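MdcA (Pseudomonas aeruginosa, PDB 5VIT) is the alpha subunit of malonate decarboxylase and probably acts as the transferase that exchanges acetyl for malonyl on the acyl-carrier protein of the complex. Local coordinates at residues Q19-R24 and P49-V54; A42-I47 and A71-G76; N148-A153 and E177-S182. All coordinates share one frame; numbering follows the deposited sequence.

Interaction 1: residues Q19-R24 and P49-V54; sequences QRRLER and PGDRVV
Arg-21, on the last turns of helix 13-23, reaches across to Asp-51, just ahead of strand 52-55, and this one ion pair makes up the contact. One residue earlier in the helix, Arg-20 pairs with one oxygen of Glu-17, whose other oxygen takes NE of Arg-21. Arg-21 follows with CG beside its backbone N (chi1 -66°) and the chain extended from CG to NE, a long arm that, with the shorter aspartate, bridges the 12.6 Å between the CA atoms of Arg-21 and Asp-51. The two side chains arrive from opposite directions and meet end-on, with guanidinium and carboxylate planes only 19° apart. NH2 of Arg-21 gives a nearly straight bond (168°) to OD1 of Asp-51 at 3.0 Å, lying in the guanidinium plane. NH1 of Arg-21 takes OD2 of Asp-51 at 2.7 Å, somewhat tilted from that plane. Each oxygen offers its syn lone pair, so the fork fixes the rotation of both groups; a weak third link joins NH2 of Arg-21 to OD2 of Asp-51 at 3.3 Å.

Neither partner depends on the other alone. Besides the Glu-17 pairing, NH1 of Arg-21 also reaches the carbonyl of Leu-46, while OD2 of Asp-51 accepts the backbone N of Ala-48. The buried carboxylate is thereby held by charge and by the turn preceding its strand. The arrangement is a bidentate arginine–aspartate salt bridge at the N-terminal end of an inner strand of a parallel, Rossmann-like alpha/beta sheet, which it ties to helix 13-23.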
loop_
_atom_site.group_PDB
_atom_site.type_symbol
_atom_site.label_atom_id
_atom_site.label_comp_id
_atom_site.label_asym_id
_atom_site.label_seq_id
_atom_site.Cartn_x
_atom_site.Cartn_y
_atom_site.Cartn_z
ATOM N N GLN A 19 -46.180 -39.916 19.206
ATOM C CA GLN A 19 -47.293 -40.784 18.857
ATOM C C GLN A 19 -48.647 -40.124 19.166
ATOM O O GLN A 19 -49.578 -40.213 18.369
ATOM C CB GLN A 19 -47.160 -42.119 19.581
ATOM C CG GLN A 19 -47.428 -43.306 18.693
ATOM C CD GLN A 19 -46.728 -43.196 17.350
ATOM O OE1 GLN A 19 -45.503 -43.294 17.265
ATOM N NE2 GLN A 19 -47.505 -42.986 16.289
ATOM N N ARG A 20 -48.735 -39.450 20.308
ATOM C CA ARG A 20 -49.957 -38.758 20.727
ATOM C C ARG A 20 -50.269 -37.547 19.840
ATOM O O ARG A 20 -51.435 -37.262 19.561
ATOM C CB ARG A 20 -49.847 -38.332 22.201
ATOM C CG ARG A 20 -50.264 -36.894 22.498
ATOM C CD ARG A 20 -49.969 -36.508 23.949
ATOM N NE ARG A 20 -50.048 -35.059 24.179
ATOM C CZ ARG A 20 -49.513 -34.431 25.231
ATOM N NH1 ARG A 20 -48.857 -35.115 26.160
ATOM N NH2 ARG A 20 -49.632 -33.113 25.360
ATOM N N ARG A 21 -49.234 -36.836 19.396
ATOM C CA ARG A 21 -49.436 -35.701 18.499
ATOM C C ARG A 21 -49.973 -36.181 17.150
ATOM O O ARG A 21 -50.900 -35.587 16.595
ATOM C CB ARG A 21 -48.135 -34.909 18.307
ATOM C CG ARG A 21 -47.629 -34.205 19.563
ATOM C CD ARG A 21 -46.385 -33.377 19.246
ATOM N NE ARG A 21 -45.760 -32.776 20.423
ATOM C CZ ARG A 21 -44.997 -31.688 20.382
ATOM N NH1 ARG A 21 -44.796 -31.066 19.228
ATOM N NH2 ARG A 21 -44.453 -31.208 21.492
ATOM N N LEU A 22 -49.391 -37.265 16.643
ATOM C CA LEU A 22 -49.754 -37.824 15.344
ATOM C C LEU A 22 -51.223 -38.263 15.288
ATOM O O LEU A 22 -51.883 -38.139 14.253
ATOM C CB LEU A 22 -48.849 -39.012 15.003
ATOM C CG LEU A 22 -47.390 -38.731 14.629
ATOM C CD1 LEU A 22 -46.667 -40.016 14.233
ATOM C CD2 LEU A 22 -47.311 -37.721 13.514
ATOM N N GLU A 23 -51.737 -38.775 16.400
ATOM C CA GLU A 23 -53.110 -39.259 16.412
ATOM C C GLU A 23 -54.108 -38.109 16.507
ATOM O O GLU A 23 -55.259 -38.253 16.115
ATOM C CB GLU A 23 -53.320 -40.259 17.553
ATOM C CG GLU A 23 -54.150 -41.474 17.136
ATOM C CD GLU A 23 -53.395 -42.409 16.201
ATOM O OE1 GLU A 23 -52.144 -42.384 16.207
ATOM O OE2 GLU A 23 -54.054 -43.163 15.453
ATOM N N ARG A 24 -53.664 -36.952 16.988
ATOM C CA ARG A 24 -54.545 -35.784 17.029
ATOM C C ARG A 24 -54.776 -35.180 15.637
ATOM O O ARG A 24 -55.558 -34.246 15.487
ATOM C CB ARG A 24 -53.993 -34.714 17.982
ATOM C CG ARG A 24 -53.946 -35.167 19.438
ATOM C CD ARG A 24 -55.353 -35.276 20.059
ATOM N NE ARG A 24 -56.017 -33.981 20.251
ATOM C CZ ARG A 24 -57.274 -33.835 20.669
ATOM N NH1 ARG A 24 -58.015 -34.902 20.940
ATOM N NH2 ARG A 24 -57.793 -32.621 20.822
ATOM N N PRO A 49 -47.297 -25.614 22.978
ATOM C CA PRO A 49 -46.656 -24.419 23.539
ATOM C C PRO A 49 -45.268 -24.726 24.126
ATOM O O PRO A 49 -45.075 -25.765 24.754
ATOM C CB PRO A 49 -47.647 -23.963 24.632
ATOM C CG PRO A 49 -48.677 -25.065 24.744
ATOM C CD PRO A 49 -48.692 -25.756 23.431
ATOM N N GLY A 50 -44.309 -23.838 23.899
ATOM C CA GLY A 50 -42.964 -24.040 24.408
ATOM C C GLY A 50 -42.049 -24.759 23.429
ATOM O O GLY A 50 -40.835 -24.798 23.609
ATOM N N ASP A 51 -42.640 -25.327 22.385
ATOM C CA ASP A 51 -41.885 -26.075 21.396
ATOM C C ASP A 51 -40.736 -25.275 20.789
ATOM O O ASP A 51 -40.846 -24.054 20.561
ATOM C CB ASP A 51 -42.809 -26.555 20.278
ATOM C CG ASP A 51 -43.315 -27.963 20.507
ATOM O OD1 ASP A 51 -43.027 -28.519 21.593
ATOM O OD2 ASP A 51 -44.003 -28.511 19.606
ATOM N N ARG A 52 -39.631 -25.980 20.552
ATOM C CA ARG A 52 -38.551 -25.479 19.720
ATOM C C ARG A 52 -38.921 -25.758 18.275
ATOM O O ARG A 52 -39.036 -26.914 17.859
ATOM C CB ARG A 52 -37.217 -26.137 20.079
ATOM C CG ARG A 52 -36.661 -25.717 21.420
ATOM C CD ARG A 52 -35.484 -26.600 21.803
ATOM N NE ARG A 52 -34.916 -26.219 23.094
ATOM C CZ ARG A 52 -34.112 -27.000 23.810
ATOM N NH1 ARG A 52 -33.795 -28.211 23.364
ATOM N NH2 ARG A 52 -33.637 -26.574 24.978
ATOM N N VAL A 53 -39.132 -24.700 17.505
ATOM C CA VAL A 53 -39.617 -24.889 16.140
ATOM C C VAL A 53 -38.643 -24.329 15.124
ATOM O O VAL A 53 -38.378 -23.132 15.091
ATOM C CB VAL A 53 -40.996 -24.227 15.919
ATOM C CG1 VAL A 53 -41.448 -24.421 14.492
ATOM C CG2 VAL A 53 -42.028 -24.767 16.912
ATOM N N VAL A 54 -38.105 -25.219 14.305
ATOM C CA VAL A 54 -37.265 -24.824 13.200
ATOM C C VAL A 54 -38.180 -24.424 12.045
ATOM O O VAL A 54 -39.085 -25.168 11.689
ATOM C CB VAL A 54 -36.319 -25.958 12.801
ATOM C CG1 VAL A 54 -35.708 -25.685 11.454
ATOM C CG2 VAL A 54 -35.236 -26.121 13.855
#

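Interaction 2: residues A42-I47 and A71-G76; sequences ALEALI and ARVDPG
Glu-44 on helix 39-46 sends its carboxylate to the backbone of the loop at Asp-74. OE1 of Glu-44 accepts the N-H of Asp-74 at 2.7 Å in an almost linear bond (175°), with the donor standing nearly on the extension of the C-O bond. OE1 of Glu-44 also lies 3.3 Å from CB of Asp-74, so it is set close against the start of that side chain. Val-73 packs against the glutamate stem: its CG1 rests 3.6 Å from CG of Glu-44, the valine facing the glutamate head-on from the loop. CG2 of Val-73 extends the apolar patch to CB of Leu-43 at 4.3 Å.

Behind this first shell, the glutamate owes its reach to a chain extended beyond CG, while CG stands beside the backbone N (chi1 -64°). In Val-73, the methyl CG1 lies anti to the backbone N and is carried against that stem. The side chain of Asp-74 crosses that of Glu-44 at about a right angle, and OD2 of Asp-74 stays 5.2 Å from OE1 of Glu-44, a separation that would probably soften the repulsion of like charges. OD1 of Asp-74 instead turns to N of Gly-76 in a weak bond of 3.3 Å, which closes an Asx turn over Pro-75.

Farther out, Leu-43 packs on Ile-187 of strand 185-190, and Val-73 on Leu-78. The pairing fastens a helix on one face of the sheet to the helix-to-strand loop of the beta-alpha-beta crossover 52-55, 64-70, 81-85, a typical element of Rossmann-like folds.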
loop_
_atom_site.group_PDB
_atom_site.type_symbol
_atom_site.label_atom_id
_atom_site.label_comp_id
_atom_site.label_asym_id
_atom_site.label_seq_id
_atom_site.Cartn_x
_atom_site.Cartn_y
_atom_site.Cartn_z
ATOM N N ALA A 42 -53.980 -28.369 11.837
ATOM C CA ALA A 42 -52.912 -29.347 11.978
ATOM C C ALA A 42 -51.764 -28.770 12.807
ATOM O O ALA A 42 -51.222 -29.447 13.666
ATOM C CB ALA A 42 -52.416 -29.792 10.612
ATOM N N LEU A 43 -51.411 -27.511 12.560
ATOM C CA LEU A 43 -50.286 -26.896 13.250
ATOM C C LEU A 43 -50.562 -26.725 14.746
ATOM O O LEU A 43 -49.644 -26.826 15.558
ATOM C CB LEU A 43 -49.943 -25.545 12.627
ATOM C CG LEU A 43 -49.419 -25.493 11.190
ATOM C CD1 LEU A 43 -49.102 -24.059 10.829
ATOM C CD2 LEU A 43 -48.193 -26.366 11.014
ATOM N N GLU A 44 -51.819 -26.474 15.107
ATOM C CA GLU A 44 -52.215 -26.341 16.516
ATOM C C GLU A 44 -52.305 -27.706 17.213
ATOM O O GLU A 44 -52.234 -27.800 18.443
ATOM C CB GLU A 44 -53.555 -25.594 16.629
ATOM C CG GLU A 44 -53.509 -24.143 16.129
ATOM C CD GLU A 44 -54.863 -23.441 16.162
ATOM O OE1 GLU A 44 -54.898 -22.188 16.102
ATOM O OE2 GLU A 44 -55.893 -24.141 16.247
ATOM N N ALA A 45 -52.459 -28.765 16.428
ATOM C CA ALA A 45 -52.401 -30.119 16.975
ATOM C C ALA A 45 -50.966 -30.632 17.124
ATOM O O ALA A 45 -50.613 -31.197 18.160
ATOM C CB ALA A 45 -53.193 -31.072 16.107
ATOM N N LEU A 46 -50.142 -30.433 16.094
ATOM C CA LEU A 46 -48.820 -31.057 16.040
ATOM C C LEU A 46 -47.750 -30.335 16.867
ATOM O O LEU A 46 -46.778 -30.944 17.297
ATOM C CB LEU A 46 -48.359 -31.157 14.593
ATOM C CG LEU A 46 -49.218 -32.072 13.721
ATOM C CD1 LEU A 46 -48.718 -32.010 12.293
ATOM C CD2 LEU A 46 -49.184 -33.500 14.253
ATOM N N ILE A 47 -47.928 -29.039 17.070
ATOM C CA ILE A 47 -47.001 -28.242 17.855
ATOM C C ILE A 47 -47.599 -27.998 19.231
ATOM O O ILE A 47 -48.815 -27.861 19.366
ATOM C CB ILE A 47 -46.708 -26.909 17.163
ATOM C CG1 ILE A 47 -46.102 -27.166 15.783
ATOM C CG2 ILE A 47 -45.806 -26.041 18.014
ATOM C CD1 ILE A 47 -46.105 -25.950 14.870
ATOM N N ALA A 71 -48.693 -18.086 11.510
ATOM C CA ALA A 71 -49.057 -16.770 12.026
ATOM C C ALA A 71 -50.577 -16.609 12.198
ATOM O O ALA A 71 -51.034 -15.653 12.818
ATOM C CB ALA A 71 -48.508 -15.680 11.118
ATOM N N ARG A 72 -51.347 -17.546 11.649
ATOM C CA ARG A 72 -52.807 -17.514 11.736
ATOM C C ARG A 72 -53.303 -18.442 12.835
ATOM O O ARG A 72 -54.467 -18.836 12.859
ATOM C CB ARG A 72 -53.439 -17.922 10.402
ATOM C CG ARG A 72 -53.042 -17.061 9.223
ATOM C CD ARG A 72 -53.659 -17.575 7.923
ATOM N NE ARG A 72 -55.029 -17.096 7.731
ATOM C CZ ARG A 72 -56.126 -17.807 7.988
ATOM N NH1 ARG A 72 -56.027 -19.049 8.437
ATOM N NH2 ARG A 72 -57.324 -17.275 7.784
ATOM N N VAL A 73 -52.400 -18.805 13.735
ATOM C CA VAL A 73 -52.700 -19.764 14.785
ATOM C C VAL A 73 -53.252 -19.041 16.018
ATOM O O VAL A 73 -52.918 -17.876 16.259
ATOM C CB VAL A 73 -51.427 -20.602 15.126
ATOM C CG1 VAL A 73 -51.464 -21.148 16.523
ATOM C CG2 VAL A 73 -51.247 -21.731 14.115
ATOM N N ASP A 74 -54.119 -19.723 16.768
ATOM C CA ASP A 74 -54.673 -19.190 18.008
ATOM C C ASP A 74 -53.603 -19.100 19.096
ATOM O O ASP A 74 -53.171 -20.125 19.625
ATOM C CB ASP A 74 -55.849 -20.067 18.473
ATOM C CG ASP A 74 -56.504 -19.560 19.758
ATOM O OD1 ASP A 74 -56.386 -18.357 20.074
ATOM O OD2 ASP A 74 -57.159 -20.372 20.449
ATOM N N PRO A 75 -53.187 -17.869 19.452
ATOM C CA PRO A 75 -52.119 -17.663 20.440
ATOM C C PRO A 75 -52.473 -18.213 21.814
ATOM O O PRO A 75 -51.609 -18.269 22.689
ATOM C CB PRO A 75 -51.962 -16.134 20.496
ATOM C CG PRO A 75 -52.582 -15.631 19.240
ATOM C CD PRO A 75 -53.706 -16.589 18.940
ATOM N N GLY A 76 -53.728 -18.603 22.009
ATOM C CA GLY A 76 -54.137 -19.185 23.271
ATOM C C GLY A 76 -53.873 -20.674 23.249
ATOM O O GLY A 76 -53.988 -21.348 24.268
#

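Interaction 3: residues N148-A153 and E177-S182; sequences NVALVA and EPTAFS
The peptide group joining Val-149 to Ala-150 is the flat surface on which Thr-179 rests. The methyl CG2 of Thr-179 sits over one face of this peptide, 3.7 Å from C of Val-149 and 3.6 Å from N of Ala-150. CG2 of Thr-179 also lies 3.8 Å from O of Asn-148, the preceding carbonyl. The aromatic ring of Phe-181, beyond the contact, has the carbonyl O of Glu-177 in plane at its edge and meets Trp-209 edge-to-face.

Ala-150 answers the threonine from the strand: its methyl CB points to the helix and lies 3.5 Å from OG1 of Thr-179. CG2 of the threonine is anti to the backbone N, which turns the methyl down onto the strand and places OG1 beside its own helix backbone. There the hydroxyl bonds to the carbonyl O of Leu-175, one turn earlier, so the polar end of this buried side chain is satisfied within the helix and what it presents to the strand is van der Waals surface. The small alanine lets backbone and helix come close, with 6.4 Å between the CA atoms of Ala-150 and Thr-179.

Where the helix ends, OG of Ser-182 donates to the carbonyl O of Pro-178 at 2.7 Å, in the carbonyl plane. Asn-148, at the start of the other segment, directs OD1 to the backbone N of Arg-52. Strand 149-154 runs parallel between strands 52-55 and 185-190. Helix 172-180 lies in the connection from 149-154 to 185-190, where Thr-179 also touches Val-186, and so covers one face of this beta-alpha-beta unit, while Leu-151 packs on Leu-66 and Leu-70 of helix 64-70 on the opposite face.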
loop_
_atom_site.group_PDB
_atom_site.type_symbol
_atom_site.label_atom_id
_atom_site.label_comp_id
_atom_site.label_asym_id
_atom_site.label_seq_id
_atom_site.Cartn_x
_atom_site.Cartn_y
_atom_site.Cartn_z
ATOM N N ASN A 148 -38.218 -29.610 18.429
ATOM C CA ASN A 148 -39.421 -30.430 18.491
ATOM C C ASN A 148 -40.074 -30.585 17.126
ATOM O O ASN A 148 -40.573 -31.658 16.791
ATOM C CB ASN A 148 -40.420 -29.831 19.471
ATOM C CG ASN A 148 -39.854 -29.703 20.861
ATOM O OD1 ASN A 148 -39.539 -28.602 21.316
ATOM N ND2 ASN A 148 -39.698 -30.834 21.540
ATOM N N VAL A 149 -40.072 -29.496 16.351
ATOM C CA VAL A 149 -40.755 -29.450 15.059
ATOM C C VAL A 149 -39.876 -28.795 13.979
ATOM O O VAL A 149 -39.163 -27.836 14.253
ATOM C CB VAL A 149 -42.104 -28.674 15.164
ATOM C CG1 VAL A 149 -42.863 -28.713 13.844
ATOM C CG2 VAL A 149 -42.974 -29.247 16.284
ATOM N N ALA A 150 -39.908 -29.321 12.760
ATOM C CA ALA A 150 -39.321 -28.591 11.637
ATOM C C ALA A 150 -40.376 -28.259 10.570
ATOM O O ALA A 150 -41.134 -29.128 10.130
ATOM C CB ALA A 150 -38.176 -29.374 11.025
ATOM N N LEU A 151 -40.410 -26.988 10.174
ATOM C CA LEU A 151 -41.296 -26.504 9.123
ATOM C C LEU A 151 -40.460 -26.107 7.909
ATOM O O LEU A 151 -39.833 -25.041 7.900
ATOM C CB LEU A 151 -42.119 -25.314 9.628
ATOM C CG LEU A 151 -42.838 -25.600 10.940
ATOM C CD1 LEU A 151 -43.548 -24.359 11.467
ATOM C CD2 LEU A 151 -43.795 -26.765 10.754
ATOM N N VAL A 152 -40.414 -26.969 6.896
ATOM C CA VAL A 152 -39.477 -26.749 5.797
ATOM C C VAL A 152 -40.182 -26.890 4.454
ATOM O O VAL A 152 -41.363 -27.229 4.399
ATOM C CB VAL A 152 -38.256 -27.719 5.878
ATOM C CG1 VAL A 152 -37.546 -27.595 7.223
ATOM C CG2 VAL A 152 -38.656 -29.160 5.614
ATOM N N ALA A 153 -39.453 -26.635 3.372
ATOM C CA ALA A 153 -40.073 -26.529 2.059
ATOM C C ALA A 153 -39.332 -27.330 0.998
ATOM O O ALA A 153 -38.112 -27.477 1.058
ATOM C CB ALA A 153 -40.160 -25.061 1.648
ATOM N N GLU A 177 -32.627 -33.489 9.662
ATOM C CA GLU A 177 -32.017 -34.671 10.274
ATOM C C GLU A 177 -32.085 -34.631 11.812
ATOM O O GLU A 177 -32.496 -35.617 12.415
ATOM C CB GLU A 177 -30.571 -34.879 9.802
ATOM C CG GLU A 177 -29.880 -36.067 10.479
ATOM C CD GLU A 177 -28.685 -36.625 9.711
ATOM O OE1 GLU A 177 -28.426 -36.203 8.564
ATOM O OE2 GLU A 177 -28.001 -37.515 10.250
ATOM N N PRO A 178 -31.706 -33.503 12.452
ATOM C CA PRO A 178 -31.844 -33.561 13.916
ATOM C C PRO A 178 -33.286 -33.666 14.413
ATOM O O PRO A 178 -33.466 -34.151 15.531
ATOM C CB PRO A 178 -31.215 -32.244 14.409
ATOM C CG PRO A 178 -30.586 -31.585 13.237
ATOM C CD PRO A 178 -30.822 -32.408 12.003
ATOM N N THR A 179 -34.273 -33.233 13.624
ATOM C CA THR A 179 -35.677 -33.278 14.047
ATOM C C THR A 179 -36.269 -34.657 13.812
ATOM O O THR A 179 -36.926 -35.217 14.691
ATOM C CB THR A 179 -36.561 -32.240 13.305
ATOM O OG1 THR A 179 -35.831 -31.028 13.096
ATOM C CG2 THR A 179 -37.842 -31.932 14.114
ATOM N N ALA A 180 -36.037 -35.201 12.623
ATOM C CA ALA A 180 -36.544 -36.522 12.281
ATOM C C ALA A 180 -35.998 -37.604 13.208
ATOM O O ALA A 180 -36.710 -38.546 13.539
ATOM C CB ALA A 180 -36.213 -36.867 10.836
ATOM N N PHE A 181 -34.740 -37.486 13.619
ATOM C CA PHE A 181 -34.127 -38.575 14.372
ATOM C C PHE A 181 -34.114 -38.331 15.880
ATOM O O PHE A 181 -33.441 -39.043 16.617
ATOM C CB PHE A 181 -32.720 -38.846 13.843
ATOM C CG PHE A 181 -32.713 -39.439 12.456
ATOM C CD1 PHE A 181 -32.647 -38.619 11.328
ATOM C CD2 PHE A 181 -32.812 -40.817 12.278
ATOM C CE1 PHE A 181 -32.660 -39.173 10.052
ATOM C CE2 PHE A 181 -32.821 -41.383 11.004
ATOM C CZ PHE A 181 -32.743 -40.569 9.892
ATOM N N SER A 182 -34.889 -37.354 16.345
ATOM C CA SER A 182 -35.110 -37.198 17.785
ATOM C C SER A 182 -36.600 -37.224 18.135
ATOM O O SER A 182 -37.048 -36.494 19.027
ATOM C CB SER A 182 -34.497 -35.898 18.282
ATOM O OG SER A 182 -35.041 -34.817 17.563
#

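How the interactions relate
All three contacts gather around the parallel sheet of the N-terminal part of the chain. Centres of interactions 1 and 2 lie about 10 Å apart, those of 1 and 3 about 11 Å, and those of 2 and 3 about 17 Å. Along the chain, interactions 1 and 2 interleave, whereas interaction 3 follows both. Helix 39-46 runs into strand 52-55, joining the first two, and the hydrogen bond of Arg-21 NH1 to Leu-46 O makes the direct join. Strands 52-55 and 149-154 are sheet neighbours, so interactions 1 and 3 share backbone pairing. Ile-47 packing on Val-149 joins 2 to 3. Together they bind helices and loops around the sheet's inner strands.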